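Local structure of monosaccharide ABC transporter substrate-binding protein, CUT2 family (Bradyrhizobium sp., 4YHS) at residues A[245-259]-A[270-282]. The protein probably binds a monosaccharide or related small solute in the periplasm and delivers it to an ABC transporter of the CUT2 family. Sequence-based numbering, arbitrary orientation.
Sequences IRYVAGTAVTAEAAQ and KVDLLAFYMTPGV
Glu-256, on the helix of a beta-alpha-beta unit, meets Thr-279, which follows the unit's second strand; strands 247-250 and 272-275 run parallel, their axes 13° apart, with helix 252-264 as the connection, packed on one face of the sheet. From CB, the Glu-256 chain runs extended (chi2 177°): CG rests against Val-282 N at 3.9 Å, CD and OE2 pack against Gly-281 CA, and OE1 accepts from Thr-279 OG1 at 2.7 Å, met from above the carboxylate plane. The same Thr-279 OG1 accepts from Val-282 N, the N-cap bond of the next helix, so one hydroxyl joins that cap to helix 252-264.

Backbone bonds alternate along the strands, from Asp-272 N to Arg-246 O through Phe-276 N to Gly-250 O. Between sheet and helix, Leu-273 splits its branches: CD2 touches Val-248 CB and Ala-258 CB, both at 3.7 Å, while CD1 reaches Gln-259 N. Near the strands' N-terminal ends, in a salt bridge, Arg-246 NH1 donates to Asp-272 OD2 at 2.7 Å, on the anti side but tilted out of the carboxylate plane; NH2 adds a weak bond.

Past the strands' C-terminal ends, Tyr-277 lies beside the bound Bis-Tris, consistent with a ligand pocket; Ala-252 CB sits over its ring face, 3.9 Å from the centroid and 27° off the normal.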
loop_
_atom_site.group_PDB
_atom_site.type_symbol
_atom_site.label_atom_id
_atom_site.label_comp_id
_atom_site.label_asym_id
_atom_site.label_seq_id
_atom_site.Cartn_x
_atom_site.Cartn_y
_atom_site.Cartn_z
ATOM N N ILE A 245 -6.089 -28.699 1.643
ATOM C CA ILE A 245 -5.618 -27.335 1.885
ATOM C C ILE A 245 -6.625 -26.666 2.799
ATOM O O ILE A 245 -7.824 -26.841 2.600
ATOM C CB ILE A 245 -5.481 -26.513 0.591
ATOM C CG1 ILE A 245 -4.235 -26.920 -0.181
ATOM C CG2 ILE A 245 -5.319 -25.031 0.896
ATOM C CD1 ILE A 245 -4.170 -26.300 -1.573
ATOM N N ARG A 246 -6.147 -25.933 3.804
ATOM C CA ARG A 246 -7.040 -25.219 4.734
ATOM C C ARG A 246 -7.166 -23.726 4.373
ATOM O O ARG A 246 -8.225 -23.121 4.552
ATOM C CB ARG A 246 -6.520 -25.390 6.163
ATOM C CG ARG A 246 -7.346 -24.687 7.217
ATOM C CD ARG A 246 -8.764 -25.246 7.286
ATOM N NE ARG A 246 -9.547 -24.508 8.274
ATOM C CZ ARG A 246 -10.174 -23.364 8.032
ATOM N NH1 ARG A 246 -10.138 -22.810 6.819
ATOM N NH2 ARG A 246 -10.842 -22.772 9.012
ATOM N N TYR A 247 -6.083 -23.138 3.870
ATOM C CA TYR A 247 -6.087 -21.728 3.460
ATOM C C TYR A 247 -5.484 -21.535 2.094
ATOM O O TYR A 247 -4.508 -22.191 1.747
ATOM C CB TYR A 247 -5.298 -20.839 4.420
ATOM C CG TYR A 247 -5.808 -20.848 5.822
ATOM C CD1 TYR A 247 -6.909 -20.104 6.175
ATOM C CD2 TYR A 247 -5.185 -21.619 6.790
ATOM C CE1 TYR A 247 -7.385 -20.107 7.461
ATOM C CE2 TYR A 247 -5.656 -21.642 8.098
ATOM C CZ TYR A 247 -6.761 -20.861 8.417
ATOM O OH TYR A 247 -7.269 -20.844 9.687
ATOM N N VAL A 248 -6.075 -20.605 1.350
ATOM C CA VAL A 248 -5.534 -20.113 0.099
ATOM C C VAL A 248 -5.181 -18.653 0.334
ATOM O O VAL A 248 -6.060 -17.831 0.611
ATOM C CB VAL A 248 -6.539 -20.262 -1.047
ATOM C CG1 VAL A 248 -6.144 -19.423 -2.275
ATOM C CG2 VAL A 248 -6.686 -21.729 -1.396
ATOM N N ALA A 249 -3.894 -18.350 0.303
ATOM C CA ALA A 249 -3.438 -16.993 0.560
ATOM C C ALA A 249 -2.547 -16.533 -0.561
ATOM O O ALA A 249 -1.767 -17.313 -1.111
ATOM C CB ALA A 249 -2.690 -16.900 1.870
ATOM N N GLY A 250 -2.629 -15.243 -0.870
ATOM C CA GLY A 250 -1.749 -14.707 -1.897
ATOM C C GLY A 250 -2.182 -13.322 -2.333
ATOM O O GLY A 250 -2.657 -12.544 -1.512
ATOM N N THR A 251 -2.006 -12.988 -3.609
ATOM C CA THR A 251 -2.362 -11.646 -4.033
ATOM C C THR A 251 -3.868 -11.420 -3.896
ATOM O O THR A 251 -4.680 -12.367 -3.822
ATOM C CB THR A 251 -1.974 -11.344 -5.486
ATOM O OG1 THR A 251 -2.859 -12.036 -6.363
ATOM C CG2 THR A 251 -0.507 -11.757 -5.785
ATOM N N ALA A 252 -4.247 -10.150 -3.896
ATOM C CA ALA A 252 -5.669 -9.805 -3.876
ATOM C C ALA A 252 -6.370 -10.400 -5.080
ATOM O O ALA A 252 -7.504 -10.868 -4.986
ATOM C CB ALA A 252 -5.845 -8.280 -3.844
ATOM N N VAL A 253 -5.700 -10.390 -6.226
ATOM C CA VAL A 253 -6.251 -11.002 -7.430
ATOM C C VAL A 253 -6.581 -12.487 -7.186
ATOM O O VAL A 253 -7.619 -13.009 -7.623
ATOM C CB VAL A 253 -5.267 -10.863 -8.610
ATOM C CG1 VAL A 253 -5.783 -11.604 -9.840
ATOM C CG2 VAL A 253 -5.065 -9.383 -8.908
ATOM N N THR A 254 -5.665 -13.168 -6.505
ATOM C CA THR A 254 -5.818 -14.579 -6.174
ATOM C C THR A 254 -7.034 -14.815 -5.265
ATOM O O THR A 254 -7.875 -15.699 -5.511
ATOM C CB THR A 254 -4.574 -15.118 -5.433
ATOM O OG1 THR A 254 -3.369 -14.717 -6.101
ATOM C CG2 THR A 254 -4.621 -16.624 -5.376
ATOM N N ALA A 255 -7.118 -14.025 -4.205
ATOM C CA ALA A 255 -8.226 -14.166 -3.229
ATOM C C ALA A 255 -9.556 -13.854 -3.898
ATOM O O ALA A 255 -10.530 -14.573 -3.685
ATOM C CB ALA A 255 -8.018 -13.262 -2.069
ATOM N N GLU A 256 -9.605 -12.793 -4.702
ATOM C CA GLU A 256 -10.862 -12.470 -5.383
ATOM C C GLU A 256 -11.278 -13.561 -6.352
ATOM O O GLU A 256 -12.445 -13.961 -6.372
ATOM C CB GLU A 256 -10.770 -11.138 -6.112
ATOM C CG GLU A 256 -10.514 -9.963 -5.202
ATOM C CD GLU A 256 -10.356 -8.651 -5.978
ATOM O OE1 GLU A 256 -9.357 -7.918 -5.761
ATOM O OE2 GLU A 256 -11.245 -8.371 -6.800
ATOM N N ALA A 257 -10.329 -14.073 -7.141
ATOM C CA ALA A 257 -10.654 -15.106 -8.117
ATOM C C ALA A 257 -11.018 -16.431 -7.431
ATOM O O ALA A 257 -11.856 -17.180 -7.942
ATOM C CB ALA A 257 -9.476 -15.296 -9.119
ATOM N N ALA A 258 -10.446 -16.693 -6.250
ATOM C CA ALA A 258 -10.656 -17.964 -5.543
ATOM C C ALA A 258 -12.081 -18.093 -4.992
ATOM O O ALA A 258 -12.582 -19.204 -4.789
ATOM C CB ALA A 258 -9.632 -18.106 -4.405
ATOM N N GLN A 259 -12.758 -16.965 -4.785
ATOM C CA GLN A 259 -14.108 -17.008 -4.191
ATOM C C GLN A 259 -15.046 -17.878 -5.024
ATOM O O GLN A 259 -15.816 -18.719 -4.499
ATOM C CB GLN A 259 -14.672 -15.602 -4.067
ATOM C CG GLN A 259 -13.906 -14.644 -3.206
ATOM C CD GLN A 259 -14.518 -13.267 -3.285
ATOM O OE1 GLN A 259 -15.179 -12.802 -2.350
ATOM N NE2 GLN A 259 -14.327 -12.617 -4.422
ATOM N N LYS A 270 -14.687 -24.473 4.302
ATOM C CA LYS A 270 -13.663 -25.509 4.445
ATOM C C LYS A 270 -12.289 -24.959 4.114
ATOM O O LYS A 270 -11.283 -25.381 4.682
ATOM C CB LYS A 270 -13.933 -26.701 3.531
ATOM C CG LYS A 270 -15.230 -27.453 3.835
ATOM C CD LYS A 270 -15.310 -28.734 3.018
ATOM C CE LYS A 270 -16.661 -29.384 3.138
ATOM N NZ LYS A 270 -16.824 -30.454 2.132
ATOM N N VAL A 271 -12.257 -24.073 3.126
ATOM C CA VAL A 271 -11.041 -23.384 2.750
ATOM C C VAL A 271 -11.298 -21.905 2.917
ATOM O O VAL A 271 -12.270 -21.388 2.360
ATOM C CB VAL A 271 -10.644 -23.712 1.301
ATOM C CG1 VAL A 271 -9.386 -22.917 0.882
ATOM C CG2 VAL A 271 -10.476 -25.232 1.096
ATOM N N ASP A 272 -10.460 -21.230 3.708
ATOM C CA ASP A 272 -10.528 -19.786 3.843
ATOM C C ASP A 272 -9.512 -19.050 2.989
ATOM O O ASP A 272 -8.415 -19.558 2.695
ATOM C CB ASP A 272 -10.348 -19.394 5.304
ATOM C CG ASP A 272 -11.595 -19.643 6.109
ATOM O OD1 ASP A 272 -12.570 -18.931 5.870
ATOM O OD2 ASP A 272 -11.602 -20.558 6.951
ATOM N N LEU A 273 -9.904 -17.850 2.575
ATOM C CA LEU A 273 -9.108 -17.054 1.642
ATOM C C LEU A 273 -8.480 -15.856 2.326
ATOM O O LEU A 273 -9.124 -15.182 3.135
ATOM C CB LEU A 273 -9.970 -16.610 0.474
ATOM C CG LEU A 273 -10.796 -17.725 -0.161
ATOM C CD1 LEU A 273 -11.714 -17.170 -1.237
ATOM C CD2 LEU A 273 -9.867 -18.784 -0.769
ATOM N N LEU A 274 -7.226 -15.572 1.984
ATOM C CA LEU A 274 -6.581 -14.369 2.486
ATOM C C LEU A 274 -5.808 -13.718 1.367
ATOM O O LEU A 274 -5.340 -14.406 0.449
ATOM C CB LEU A 274 -5.652 -14.692 3.666
ATOM C CG LEU A 274 -6.218 -15.156 5.010
ATOM C CD1 LEU A 274 -6.376 -16.668 5.066
ATOM C CD2 LEU A 274 -5.290 -14.683 6.105
ATOM N N ALA A 275 -5.706 -12.385 1.424
ATOM C CA ALA A 275 -4.837 -11.633 0.531
ATOM C C ALA A 275 -3.766 -10.942 1.386
ATOM O O ALA A 275 -3.996 -10.712 2.584
ATOM C CB ALA A 275 -5.639 -10.604 -0.287
ATOM N N PHE A 276 -2.606 -10.620 0.803
ATOM C CA PHE A 276 -1.605 -9.858 1.562
ATOM C C PHE A 276 -1.609 -8.371 1.189
ATOM O O PHE A 276 -0.708 -7.623 1.587
ATOM C CB PHE A 276 -0.179 -10.446 1.426
ATOM C CG PHE A 276 0.404 -10.431 0.037
ATOM C CD1 PHE A 276 1.151 -9.348 -0.416
ATOM C CD2 PHE A 276 0.286 -11.545 -0.780
ATOM C CE1 PHE A 276 1.737 -9.355 -1.695
ATOM C CE2 PHE A 276 0.878 -11.568 -2.030
ATOM C CZ PHE A 276 1.596 -10.472 -2.496
ATOM N N TYR A 277 -2.683 -7.941 0.542
ATOM C CA TYR A 277 -2.901 -6.502 0.348
ATOM C C TYR A 277 -4.394 -6.225 0.044
ATOM O O TYR A 277 -5.206 -7.153 -0.131
ATOM C CB TYR A 277 -1.939 -5.939 -0.742
ATOM C CG TYR A 277 -2.104 -6.432 -2.159
ATOM C CD1 TYR A 277 -2.949 -5.768 -3.057
ATOM C CD2 TYR A 277 -1.388 -7.521 -2.627
ATOM C CE1 TYR A 277 -3.097 -6.196 -4.347
ATOM C CE2 TYR A 277 -1.545 -7.974 -3.925
ATOM C CZ TYR A 277 -2.385 -7.304 -4.785
ATOM O OH TYR A 277 -2.548 -7.751 -6.073
HETATM N N MSE A 278 -4.770 -4.942 0.051
HETATM C CA MSE A 278 -6.183 -4.552 0.055
HETATM C C MSE A 278 -6.645 -3.964 -1.269
HETATM O O MSE A 278 -5.926 -3.158 -1.873
HETATM C CB MSE A 278 -6.420 -3.518 1.167
HETATM C CG MSE A 278 -7.849 -3.057 1.304
HETATM SE SE MSE A 278 -9.065 -4.531 1.832
HETATM C CE MSE A 278 -8.281 -5.003 3.554
ATOM N N THR A 279 -7.843 -4.376 -1.691
ATOM C CA THR A 279 -8.512 -3.884 -2.915
ATOM C C THR A 279 -9.995 -3.792 -2.614
ATOM O O THR A 279 -10.449 -4.397 -1.648
ATOM C CB THR A 279 -8.359 -4.806 -4.096
ATOM O OG1 THR A 279 -9.006 -6.039 -3.792
ATOM C CG2 THR A 279 -6.888 -5.048 -4.453
ATOM N N PRO A 280 -10.762 -3.066 -3.444
ATOM C CA PRO A 280 -12.210 -3.073 -3.197
ATOM C C PRO A 280 -12.833 -4.482 -3.253
ATOM O O PRO A 280 -13.732 -4.768 -2.451
ATOM C CB PRO A 280 -12.751 -2.160 -4.309
ATOM C CG PRO A 280 -11.635 -1.192 -4.545
ATOM C CD PRO A 280 -10.386 -2.054 -4.445
ATOM N N GLY A 281 -12.373 -5.329 -4.163
ATOM C CA GLY A 281 -12.889 -6.685 -4.289
ATOM C C GLY A 281 -12.605 -7.512 -3.038
ATOM O O GLY A 281 -13.456 -8.248 -2.550
ATOM N N VAL A 282 -11.403 -7.375 -2.490
ATOM C CA VAL A 282 -11.075 -8.068 -1.250
ATOM C C VAL A 282 -11.924 -7.535 -0.078
ATOM O O VAL A 282 -12.472 -8.303 0.717
ATOM C CB VAL A 282 -9.587 -7.943 -0.927
ATOM C CG1 VAL A 282 -9.260 -8.462 0.517
ATOM C CG2 VAL A 282 -8.767 -8.704 -1.969
HETATM O O HOH W 1 -10.823 -5.078 -6.522
HETATM O O HOH W 2 -15.315 -9.437 -3.917
#